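Local coordinates for probable ABC transporter phosphite binding protein PhnD1 (Prochlorococcus marinus str. MIT 9301, PDB 5LQ5) that binds inorganic phosphite strongly, and methylphosphonate and phosphate only very weakly, probably as the solute-binding component of an ABC transporter, at residues F23-K28 with H240-D245; L100-I105 with K112-L117; M132-L137 with R268-I273; E225-I230 with F252-S257. All blocks are in the same frame, centred on the assembly; numbering follows the deposited sequence.

Interaction 1 of 4, residues F23-K28 with H240-D245; sequences FNLFSK and HKQILD
I243 lies against the backbone and side chains of L25 and F26, where the axes of segments 23-28 and 240-245 approach to 9.4 Å, at 141° between their directions. From CB its side chain forks. The CG1 arm, set beside the backbone N of I243 and opposite its carbonyl carbon (chi1 -70°), lies 4.0 Å from L25 CB and packs as closely against the peptide that joins L25 to F26. Its tip, CD1, goes on to L25 O at 3.6 Å, the nearest approach in the contact. The other branch, CG2, comes to the edge of the F26 ring near its plane, 4.1 Å from CD1 of F26. The F26 side chain crosses that of I243 at about a right angle, and the ring is also stacked on W208. Farther out, L25 CD2 comes 4.2 Å from OE1 of Q242, a poorly ordered, exposed residue. No hydrogen bond or salt bridge links the two segments: shape and the burial of I243 and F26 hold this face together, so the contact is essentially apolar.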
# COMPACT_ATOMS: atom_id res chain seq x y z
N PHE A 23 -9.19 -4.81 -8.87
CA PHE A 23 -9.33 -6.13 -8.24
C PHE A 23 -10.41 -7.00 -8.85
O PHE A 23 -10.31 -8.22 -8.87
CB PHE A 23 -9.41 -6.01 -6.71
CG PHE A 23 -8.12 -5.53 -6.14
CD1 PHE A 23 -6.99 -6.35 -6.15
CD2 PHE A 23 -7.99 -4.24 -5.66
CE1 PHE A 23 -5.78 -5.88 -5.71
CE2 PHE A 23 -6.79 -3.77 -5.18
CZ PHE A 23 -5.68 -4.59 -5.22
N ASN A 24 -11.40 -6.37 -9.47
CA ASN A 24 -12.38 -7.14 -10.25
C ASN A 24 -11.72 -7.71 -11.52
O ASN A 24 -11.96 -8.89 -11.88
CB ASN A 24 -13.61 -6.31 -10.60
CG ASN A 24 -14.53 -6.03 -9.41
OD1 ASN A 24 -14.63 -6.81 -8.46
ND2 ASN A 24 -15.25 -4.91 -9.49
N LEU A 25 -10.90 -6.92 -12.21
CA LEU A 25 -10.23 -7.43 -13.43
C LEU A 25 -9.24 -8.57 -13.11
O LEU A 25 -9.20 -9.60 -13.77
CB LEU A 25 -9.47 -6.32 -14.16
CG LEU A 25 -10.31 -5.33 -14.95
CD1 LEU A 25 -9.41 -4.21 -15.46
CD2 LEU A 25 -11.03 -6.01 -16.12
N PHE A 26 -8.50 -8.38 -12.03
CA PHE A 26 -7.57 -9.40 -11.50
C PHE A 26 -8.31 -10.71 -11.19
O PHE A 26 -7.90 -11.80 -11.61
CB PHE A 26 -6.91 -8.85 -10.23
CG PHE A 26 -5.91 -9.79 -9.59
CD1 PHE A 26 -4.61 -9.89 -10.08
CD2 PHE A 26 -6.28 -10.56 -8.50
CE1 PHE A 26 -3.69 -10.75 -9.49
CE2 PHE A 26 -5.38 -11.43 -7.92
CZ PHE A 26 -4.08 -11.52 -8.40
N SER A 27 -9.40 -10.58 -10.47
CA SER A 27 -10.22 -11.73 -10.05
C SER A 27 -10.75 -12.52 -11.24
O SER A 27 -10.74 -13.74 -11.25
CB SER A 27 -11.36 -11.30 -9.12
OG SER A 27 -10.81 -10.81 -7.89
N LYS A 28 -11.18 -11.81 -12.26
CA LYS A 28 -11.74 -12.46 -13.45
C LYS A 28 -10.68 -13.27 -14.20
O LYS A 28 -10.94 -14.38 -14.67
CB LYS A 28 -12.44 -11.46 -14.38
CG LYS A 28 -13.86 -11.12 -13.92
CD LYS A 28 -14.50 -10.05 -14.79
CE LYS A 28 -15.78 -9.49 -14.17
NZ LYS A 28 -17.00 -10.19 -14.63
N HIS A 240 -3.89 -9.26 -19.79
CA HIS A 240 -2.90 -9.20 -18.69
C HIS A 240 -2.37 -7.81 -18.53
O HIS A 240 -2.20 -7.33 -17.43
CB HIS A 240 -1.75 -10.14 -18.92
CG HIS A 240 -2.17 -11.57 -18.93
ND1 HIS A 240 -1.27 -12.61 -18.89
CD2 HIS A 240 -3.40 -12.12 -18.87
CE1 HIS A 240 -1.93 -13.75 -18.85
NE2 HIS A 240 -3.22 -13.48 -18.85
N LYS A 241 -2.16 -7.16 -19.67
CA LYS A 241 -1.66 -5.77 -19.71
C LYS A 241 -2.58 -4.82 -18.95
O LYS A 241 -2.12 -3.97 -18.18
CB LYS A 241 -1.51 -5.30 -21.16
CG LYS A 241 -0.67 -4.05 -21.33
CD LYS A 241 -0.70 -3.56 -22.78
CE LYS A 241 0.34 -2.48 -23.02
NZ LYS A 241 0.16 -1.30 -22.13
N GLN A 242 -3.88 -4.99 -19.16
CA GLN A 242 -4.91 -4.15 -18.53
C GLN A 242 -4.79 -4.25 -17.03
O GLN A 242 -4.93 -3.24 -16.33
CB GLN A 242 -6.32 -4.59 -18.89
CG GLN A 242 -6.81 -4.21 -20.27
CD GLN A 242 -8.23 -4.71 -20.51
OE1 GLN A 242 -8.89 -5.20 -19.59
NE2 GLN A 242 -8.69 -4.60 -21.75
N ILE A 243 -4.56 -5.46 -16.55
CA ILE A 243 -4.40 -5.69 -15.09
C ILE A 243 -3.08 -5.08 -14.62
O ILE A 243 -3.04 -4.31 -13.65
CB ILE A 243 -4.44 -7.21 -14.74
CG1 ILE A 243 -5.85 -7.76 -14.93
CG2 ILE A 243 -4.02 -7.47 -13.30
CD1 ILE A 243 -5.90 -9.26 -15.21
N LEU A 244 -2.00 -5.46 -15.28
CA LEU A 244 -0.64 -5.02 -14.92
C LEU A 244 -0.49 -3.49 -14.92
O LEU A 244 0.12 -2.91 -14.01
CB LEU A 244 0.44 -5.68 -15.80
CG LEU A 244 0.67 -7.18 -15.54
CD1 LEU A 244 1.29 -7.87 -16.73
CD2 LEU A 244 1.53 -7.41 -14.30
N ASP A 245 -1.10 -2.85 -15.91
CA ASP A 245 -1.09 -1.37 -15.98
C ASP A 245 -1.79 -0.73 -14.75
O ASP A 245 -1.37 0.33 -14.25
CB ASP A 245 -1.77 -0.86 -17.25
CG ASP A 245 -0.93 -1.07 -18.52
OD1 ASP A 245 0.28 -1.43 -18.45
OD2 ASP A 245 -1.52 -0.86 -19.61

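Interaction 2 of 4, residues L100-I105 with K112-L117; sequences LELNSI and KKLKNL
L100 and L117 meet tip to tip, CD1 of L100 standing 4.0 Å from CD1 of L117 and the two CD2 methyls just as near each other. L102 fills in beside them: its CD1 is 4.3 Å from L114 CD2 and equally far from L117 CD1, while its CD2 rests 4.2 Å from K113 CB. K113 supplies the longest reach. Its chain is extended beyond CG and passes I105 in the opposite direction, which brings NZ to 3.7 Å from I105 CG2, with CD and CE close to the same methyl. I105 presents that methyl because CG2 lies beside its backbone N, with CG1 held between N and the carbonyl carbon (chi1 57°). No hydrogen bond crosses between the segments.

A second shell sets these groups in place. A type II turn from L114 to L117, closed by the bond from L117 N to L114 O at 3.3 Å, places both leucines on the L102 side; N116, third in the turn, has the positive phi such turns require. F197 of strand 194-199 touches L102, I105 and L114 and is also tied to I105 through the backbone, and N116 OD1 takes a hydrogen bond from K148 NZ. The whole is a surface loop linking strands 92-97 and 119-121 of the five-stranded mixed sheet in this periplasmic binding protein fold.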
# COMPACT_ATOMS: atom_id res chain seq x y z
N LEU A 100 2.10 27.74 0.73
CA LEU A 100 3.17 27.94 1.72
C LEU A 100 4.43 28.57 1.14
O LEU A 100 5.29 29.06 1.87
CB LEU A 100 3.61 26.62 2.30
CG LEU A 100 2.64 25.79 3.11
CD1 LEU A 100 3.39 24.50 3.34
CD2 LEU A 100 2.34 26.43 4.44
N GLU A 101 4.55 28.46 -0.18
CA GLU A 101 5.75 28.93 -0.90
C GLU A 101 7.03 28.34 -0.31
O GLU A 101 8.03 29.01 -0.15
CB GLU A 101 5.79 30.45 -0.97
CG GLU A 101 4.77 30.96 -1.96
CD GLU A 101 4.56 32.46 -1.94
OE1 GLU A 101 5.16 33.18 -1.11
OE2 GLU A 101 3.77 32.93 -2.79
N LEU A 102 6.96 27.06 0.01
CA LEU A 102 8.09 26.35 0.59
C LEU A 102 8.86 25.67 -0.51
O LEU A 102 8.27 24.91 -1.30
CB LEU A 102 7.64 25.25 1.57
CG LEU A 102 7.82 25.33 3.08
CD1 LEU A 102 7.50 23.94 3.60
CD2 LEU A 102 9.20 25.76 3.56
N ASN A 103 10.16 25.91 -0.56
CA ASN A 103 11.01 25.27 -1.56
C ASN A 103 11.24 23.81 -1.21
O ASN A 103 11.30 23.44 -0.05
CB ASN A 103 12.34 26.01 -1.68
CG ASN A 103 12.16 27.42 -2.23
OD1 ASN A 103 11.34 27.64 -3.13
ND2 ASN A 103 12.90 28.37 -1.69
N SER A 104 11.32 22.98 -2.25
CA SER A 104 11.68 21.55 -2.12
C SER A 104 13.05 21.40 -1.50
O SER A 104 13.90 22.28 -1.60
CB SER A 104 11.56 20.77 -3.43
OG SER A 104 12.47 21.22 -4.42
N ILE A 105 13.25 20.25 -0.89
CA ILE A 105 14.49 19.88 -0.21
C ILE A 105 15.16 18.67 -0.90
O ILE A 105 14.51 17.91 -1.64
CB ILE A 105 14.29 19.62 1.30
CG1 ILE A 105 13.22 18.53 1.53
CG2 ILE A 105 13.89 20.92 2.00
CD1 ILE A 105 13.26 17.94 2.91
N LYS A 112 12.78 19.33 8.84
CA LYS A 112 12.56 20.32 9.91
C LYS A 112 11.67 21.49 9.50
O LYS A 112 11.01 22.11 10.36
CB LYS A 112 13.90 20.86 10.47
CG LYS A 112 14.42 20.08 11.67
CD LYS A 112 15.87 20.40 11.99
CE LYS A 112 16.15 20.39 13.49
NZ LYS A 112 15.59 19.22 14.23
N LYS A 113 11.65 21.80 8.21
CA LYS A 113 10.78 22.88 7.67
C LYS A 113 9.27 22.56 7.81
O LYS A 113 8.41 23.41 7.65
CB LYS A 113 11.13 23.21 6.22
CG LYS A 113 12.52 23.85 6.05
CD LYS A 113 12.89 24.03 4.60
CE LYS A 113 14.39 24.19 4.38
NZ LYS A 113 14.75 24.37 2.94
N LEU A 114 8.95 21.31 8.16
CA LEU A 114 7.54 20.92 8.36
C LEU A 114 7.00 21.13 9.76
O LEU A 114 5.79 20.97 10.03
CB LEU A 114 7.31 19.49 7.88
CG LEU A 114 7.67 19.25 6.41
CD1 LEU A 114 7.46 17.80 6.04
CD2 LEU A 114 6.90 20.14 5.44
N LYS A 115 7.89 21.48 10.68
CA LYS A 115 7.47 21.79 12.05
C LYS A 115 6.48 22.98 12.06
O LYS A 115 6.60 23.89 11.24
CB LYS A 115 8.69 22.10 12.92
CG LYS A 115 9.60 20.92 13.20
CD LYS A 115 10.66 21.35 14.21
CE LYS A 115 11.37 20.19 14.88
NZ LYS A 115 12.08 20.70 16.08
N ASN A 116 5.52 22.92 12.98
CA ASN A 116 4.48 23.95 13.15
C ASN A 116 3.57 24.11 11.92
O ASN A 116 2.96 25.16 11.71
CB ASN A 116 5.06 25.30 13.60
CG ASN A 116 4.02 26.21 14.29
OD1 ASN A 116 3.15 25.76 15.08
ND2 ASN A 116 4.10 27.52 14.00
N LEU A 117 3.51 23.06 11.09
CA LEU A 117 2.54 23.00 9.99
C LEU A 117 1.49 21.98 10.34
O LEU A 117 1.70 21.11 11.20
CB LEU A 117 3.20 22.63 8.66
CG LEU A 117 4.23 23.62 8.10
CD1 LEU A 117 4.76 23.09 6.77
CD2 LEU A 117 3.62 25.00 7.91

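Interaction 3 of 4, residues M132-L137 with R268-I273; sequences MPEYFL and RKLNKI
E134 OE1 forms a salt bridge with R130 NE one turn back in its own helix, which engages the carboxylate and leaves the CB end of the side chain to meet L270. L270 does most of the touching. Its CD1 points into the angle between two helix residues, 4.2 Å from Y135 N and 4.3 Å from E134 CB; CG is set beside the backbone N of L270 and opposite its carbonyl carbon (chi1 -72°). The same leucine also touches L131 and N138, one on the preceding and one on the following turn. Behind these residues F136 N bonds to M132 O and L137 N to P133 O, keeping this part of helix 127-139 regular beyond the kink at P133.

L270 stands just where helix 261-269 comes to its end in a Schellman motif. N271, with positive phi, is the C-prime residue: its N bonds to R268 O at 3.1 Å, and K272 N reaches back to G267 O. The motif turns the chain away from the helix, and K272 NZ then finds N125 OD1, next to S126, T127 and S128 of the phosphite pocket. The side chain of E134 lies about 13 Å from the bound phosphite.

Beside the leucine, K269 bends at its third torsion (chi3 74°) and brings CE to the edge of the Y135 ring, near the ring plane and 4.3 Å from CE1. I266, a turn earlier, touches the same tyrosine.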
# COMPACT_ATOMS: atom_id res chain seq x y z
N MET A 132 7.04 4.68 7.27
CA MET A 132 8.32 5.16 6.76
C MET A 132 8.43 6.69 6.83
O MET A 132 9.45 7.19 7.28
CB MET A 132 8.60 4.55 5.41
CG MET A 132 8.79 3.02 5.48
SD MET A 132 9.95 2.38 6.70
CE MET A 132 11.44 3.18 6.11
N PRO A 133 7.36 7.43 6.46
CA PRO A 133 7.40 8.89 6.68
C PRO A 133 7.73 9.30 8.11
O PRO A 133 8.58 10.20 8.32
CB PRO A 133 6.00 9.33 6.24
CG PRO A 133 5.71 8.41 5.07
CD PRO A 133 6.24 7.08 5.55
N GLU A 134 7.10 8.65 9.09
CA GLU A 134 7.38 8.94 10.51
C GLU A 134 8.85 8.61 10.88
O GLU A 134 9.51 9.39 11.57
CB GLU A 134 6.41 8.24 11.47
CG GLU A 134 6.59 8.73 12.91
CD GLU A 134 5.47 8.38 13.88
OE1 GLU A 134 4.51 7.68 13.52
OE2 GLU A 134 5.58 8.81 15.05
N TYR A 135 9.31 7.44 10.44
CA TYR A 135 10.71 7.06 10.63
C TYR A 135 11.67 8.14 10.13
O TYR A 135 12.60 8.52 10.83
CB TYR A 135 10.96 5.70 9.94
CG TYR A 135 12.34 5.13 10.05
CD1 TYR A 135 12.78 4.55 11.23
CD2 TYR A 135 13.17 5.09 8.95
CE1 TYR A 135 14.04 3.99 11.31
CE2 TYR A 135 14.42 4.53 9.00
CZ TYR A 135 14.85 3.98 10.18
OH TYR A 135 16.09 3.43 10.20
N PHE A 136 11.44 8.61 8.91
CA PHE A 136 12.31 9.64 8.30
C PHE A 136 12.20 10.99 8.98
O PHE A 136 13.22 11.67 9.24
CB PHE A 136 12.09 9.75 6.80
CG PHE A 136 12.41 8.49 6.03
CD1 PHE A 136 13.63 7.83 6.17
CD2 PHE A 136 11.46 7.97 5.17
CE1 PHE A 136 13.88 6.67 5.44
CE2 PHE A 136 11.71 6.82 4.45
CZ PHE A 136 12.92 6.16 4.58
N LEU A 137 10.98 11.37 9.32
CA LEU A 137 10.74 12.60 10.10
C LEU A 137 11.56 12.57 11.39
O LEU A 137 12.29 13.51 11.74
CB LEU A 137 9.26 12.78 10.44
CG LEU A 137 8.42 13.32 9.28
CD1 LEU A 137 6.95 13.00 9.47
CD2 LEU A 137 8.60 14.82 9.12
N ARG A 268 8.16 -2.36 15.16
CA ARG A 268 8.31 -2.56 16.60
C ARG A 268 8.77 -1.29 17.31
O ARG A 268 8.27 -0.94 18.38
CB ARG A 268 9.33 -3.65 16.87
CG ARG A 268 8.88 -5.05 16.49
CD ARG A 268 9.97 -6.04 16.86
NE ARG A 268 9.64 -7.34 16.30
CZ ARG A 268 10.46 -8.38 16.30
NH1 ARG A 268 11.65 -8.32 16.92
NH2 ARG A 268 10.09 -9.51 15.71
N LYS A 269 9.75 -0.61 16.71
CA LYS A 269 10.32 0.58 17.32
C LYS A 269 9.29 1.70 17.47
O LYS A 269 9.29 2.44 18.43
CB LYS A 269 11.49 1.09 16.52
CG LYS A 269 12.38 2.03 17.33
CD LYS A 269 13.57 2.48 16.52
CE LYS A 269 13.15 3.47 15.47
NZ LYS A 269 13.17 4.84 16.08
N LEU A 270 8.37 1.77 16.50
CA LEU A 270 7.31 2.79 16.53
C LEU A 270 5.99 2.29 17.16
O LEU A 270 4.96 2.97 17.10
CB LEU A 270 7.09 3.31 15.11
CG LEU A 270 8.21 4.21 14.55
CD1 LEU A 270 7.88 4.60 13.13
CD2 LEU A 270 8.48 5.45 15.38
N ASN A 271 6.04 1.11 17.77
CA ASN A 271 4.89 0.52 18.43
C ASN A 271 3.68 0.36 17.50
O ASN A 271 2.51 0.56 17.90
CB ASN A 271 4.51 1.27 19.73
CG ASN A 271 3.58 0.45 20.61
OD1 ASN A 271 3.58 -0.79 20.57
ND2 ASN A 271 2.74 1.12 21.39
N LYS A 272 3.98 -0.06 16.28
CA LYS A 272 2.97 -0.19 15.22
C LYS A 272 2.73 -1.57 14.71
O LYS A 272 2.07 -1.76 13.69
CB LYS A 272 3.24 0.81 14.09
CG LYS A 272 2.71 2.22 14.38
CD LYS A 272 1.24 2.31 14.77
CE LYS A 272 0.33 1.57 13.80
NZ LYS A 272 -1.07 1.56 14.25
N ILE A 273 3.19 -2.58 15.43
CA ILE A 273 2.88 -3.94 15.05
C ILE A 273 1.43 -4.24 15.52
O ILE A 273 0.64 -4.88 14.84
CB ILE A 273 3.90 -4.92 15.67
CG1 ILE A 273 5.28 -4.71 15.07
CG2 ILE A 273 3.43 -6.34 15.45
CD1 ILE A 273 5.36 -4.87 13.57

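Interaction 4 of 4, residues E225-I230 with F252-S257; sequences ELKSVI and FIKAES
I230, near the end of helix 222-231, packs on F252 in the short, weakly bonded strand at about 252-253, the outermost strand on one side of the six-stranded mixed sheet. The isoleucine methyl CG2 sits over the ring in an off-centre CH-pi contact, 4.2 Å from the ring centroid and 29° off the ring normal, and it comes within 3.8 Å of F252 CG. That methyl gets there because it lies anti to the backbone N of I230. The backbone joins in as well: I230 O is 3.6 Å from F252 CB.

At the solvent-facing side K227 reaches out with an extended chain until its CE is 4.4 Å from K254 CG, an alkyl contact between two lysines. Their NZ atoms stay 5.8 Å apart, and the like charges probably discourage any closer approach. A water joins the segments here, accepting a hydrogen bond from A255 N at 3.1 Å and a weak one from K227 NZ. K254 is poorly ordered, so the lysine side is less definite than the buried I230–F252 pair.

Around this pair, F252 makes edge-to-face contacts with W208 of strand 207-210 and with F247, and also touches W62. I230 meets A82, whose neighbour Q83 bonds to the backbone of I253, while L226 and V229 pack on helix 16-34. Helix 222-231 thus lies over the sheet, touching strands 60-63 and 79-84, with helix 16-34 beside it.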
# COMPACT_ATOMS: atom_id res chain seq x y z
N GLU A 225 -0.13 -23.41 -8.17
CA GLU A 225 -0.79 -22.99 -9.43
C GLU A 225 -1.16 -21.49 -9.36
O GLU A 225 -0.93 -20.71 -10.29
CB GLU A 225 -2.06 -23.81 -9.68
CG GLU A 225 -2.69 -23.59 -11.06
CD GLU A 225 -4.04 -24.27 -11.24
OE1 GLU A 225 -4.62 -24.79 -10.25
OE2 GLU A 225 -4.54 -24.26 -12.38
N LEU A 226 -1.72 -21.09 -8.22
CA LEU A 226 -2.07 -19.68 -7.96
C LEU A 226 -0.85 -18.74 -8.07
O LEU A 226 -0.88 -17.71 -8.74
CB LEU A 226 -2.72 -19.58 -6.56
CG LEU A 226 -3.00 -18.16 -6.01
CD1 LEU A 226 -3.97 -17.43 -6.91
CD2 LEU A 226 -3.54 -18.23 -4.60
N LYS A 227 0.23 -19.14 -7.43
CA LYS A 227 1.47 -18.36 -7.47
C LYS A 227 1.97 -18.25 -8.93
O LYS A 227 2.33 -17.17 -9.42
CB LYS A 227 2.48 -19.00 -6.55
CG LYS A 227 3.81 -18.30 -6.49
CD LYS A 227 4.68 -18.91 -5.39
CE LYS A 227 6.10 -18.42 -5.51
NZ LYS A 227 6.93 -18.85 -4.34
N SER A 228 1.92 -19.37 -9.62
CA SER A 228 2.30 -19.46 -11.04
C SER A 228 1.49 -18.51 -11.93
O SER A 228 2.05 -17.79 -12.75
CB SER A 228 2.17 -20.90 -11.54
OG SER A 228 2.84 -21.07 -12.77
N VAL A 229 0.18 -18.49 -11.74
CA VAL A 229 -0.68 -17.60 -12.53
C VAL A 229 -0.27 -16.14 -12.34
O VAL A 229 -0.13 -15.38 -13.29
CB VAL A 229 -2.17 -17.79 -12.19
CG1 VAL A 229 -3.07 -16.69 -12.74
CG2 VAL A 229 -2.64 -19.16 -12.67
N ILE A 230 -0.05 -15.77 -11.10
CA ILE A 230 0.28 -14.36 -10.79
C ILE A 230 1.68 -14.00 -11.36
O ILE A 230 1.86 -12.96 -11.98
CB ILE A 230 0.18 -14.09 -9.27
CG1 ILE A 230 -1.29 -14.23 -8.79
CG2 ILE A 230 0.73 -12.71 -8.92
CD1 ILE A 230 -1.47 -14.21 -7.27
N PHE A 252 4.70 -9.26 -12.14
CA PHE A 252 4.89 -9.67 -10.74
C PHE A 252 6.09 -10.60 -10.64
O PHE A 252 6.40 -11.31 -11.57
CB PHE A 252 3.66 -10.38 -10.18
CG PHE A 252 2.48 -9.47 -9.96
CD1 PHE A 252 2.43 -8.63 -8.86
CD2 PHE A 252 1.43 -9.46 -10.84
CE1 PHE A 252 1.33 -7.79 -8.67
CE2 PHE A 252 0.34 -8.64 -10.67
CZ PHE A 252 0.27 -7.81 -9.56
N ILE A 253 6.74 -10.58 -9.49
CA ILE A 253 7.94 -11.35 -9.17
C ILE A 253 7.78 -12.01 -7.80
O ILE A 253 6.91 -11.64 -7.00
CB ILE A 253 9.22 -10.48 -9.15
CG1 ILE A 253 9.16 -9.42 -8.05
CG2 ILE A 253 9.43 -9.82 -10.51
CD1 ILE A 253 10.48 -8.72 -7.82
N LYS A 254 8.67 -12.95 -7.52
CA LYS A 254 8.68 -13.68 -6.26
C LYS A 254 9.02 -12.74 -5.07
O LYS A 254 9.72 -11.74 -5.20
CB LYS A 254 9.68 -14.85 -6.27
CG LYS A 254 9.28 -15.91 -7.27
CD LYS A 254 10.20 -17.09 -7.23
CE LYS A 254 10.06 -17.90 -8.50
NZ LYS A 254 10.94 -19.09 -8.50
N ALA A 255 8.49 -13.11 -3.93
CA ALA A 255 8.71 -12.38 -2.69
C ALA A 255 8.77 -13.38 -1.56
O ALA A 255 8.03 -14.35 -1.56
CB ALA A 255 7.57 -11.40 -2.45
N GLU A 256 9.64 -13.14 -0.59
CA GLU A 256 9.71 -14.02 0.58
C GLU A 256 9.61 -13.23 1.88
O GLU A 256 9.94 -12.04 1.90
CB GLU A 256 10.96 -14.90 0.58
CG GLU A 256 12.29 -14.18 0.45
CD GLU A 256 13.48 -15.13 0.51
OE1 GLU A 256 13.29 -16.36 0.40
OE2 GLU A 256 14.63 -14.65 0.65
N SER A 257 9.16 -13.91 2.93
CA SER A 257 8.95 -13.32 4.27
C SER A 257 10.18 -12.64 4.85
O SER A 257 10.05 -11.63 5.51
CB SER A 257 8.39 -14.34 5.29
OG SER A 257 9.31 -15.36 5.58
O HOH W 1 6.93 -15.74 -3.93

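Interactions 1 and 4 form one neighbourhood, with centres 15 Å apart. They touch directly, F26 CZ on I230 CD1 (3.9 Å) and L244 CD2 on F252 CE2 (4.0 Å), and their segments alternate along the chain as helices 16-34, 222-231 and 238-246 and strand 252-253 gather at the six-stranded sheet. Interaction 2 lies on the opposite side of the chain's centre, about 39 Å from interaction 1 centre to centre, on a loop of the five-stranded sheet. Interaction 3, its centre 21 Å from that of interaction 2 and 28 Å from that of interaction 4, brings the C-terminal helix onto helix 127-139, consistent with bridging the two lobes of a periplasmic binding protein.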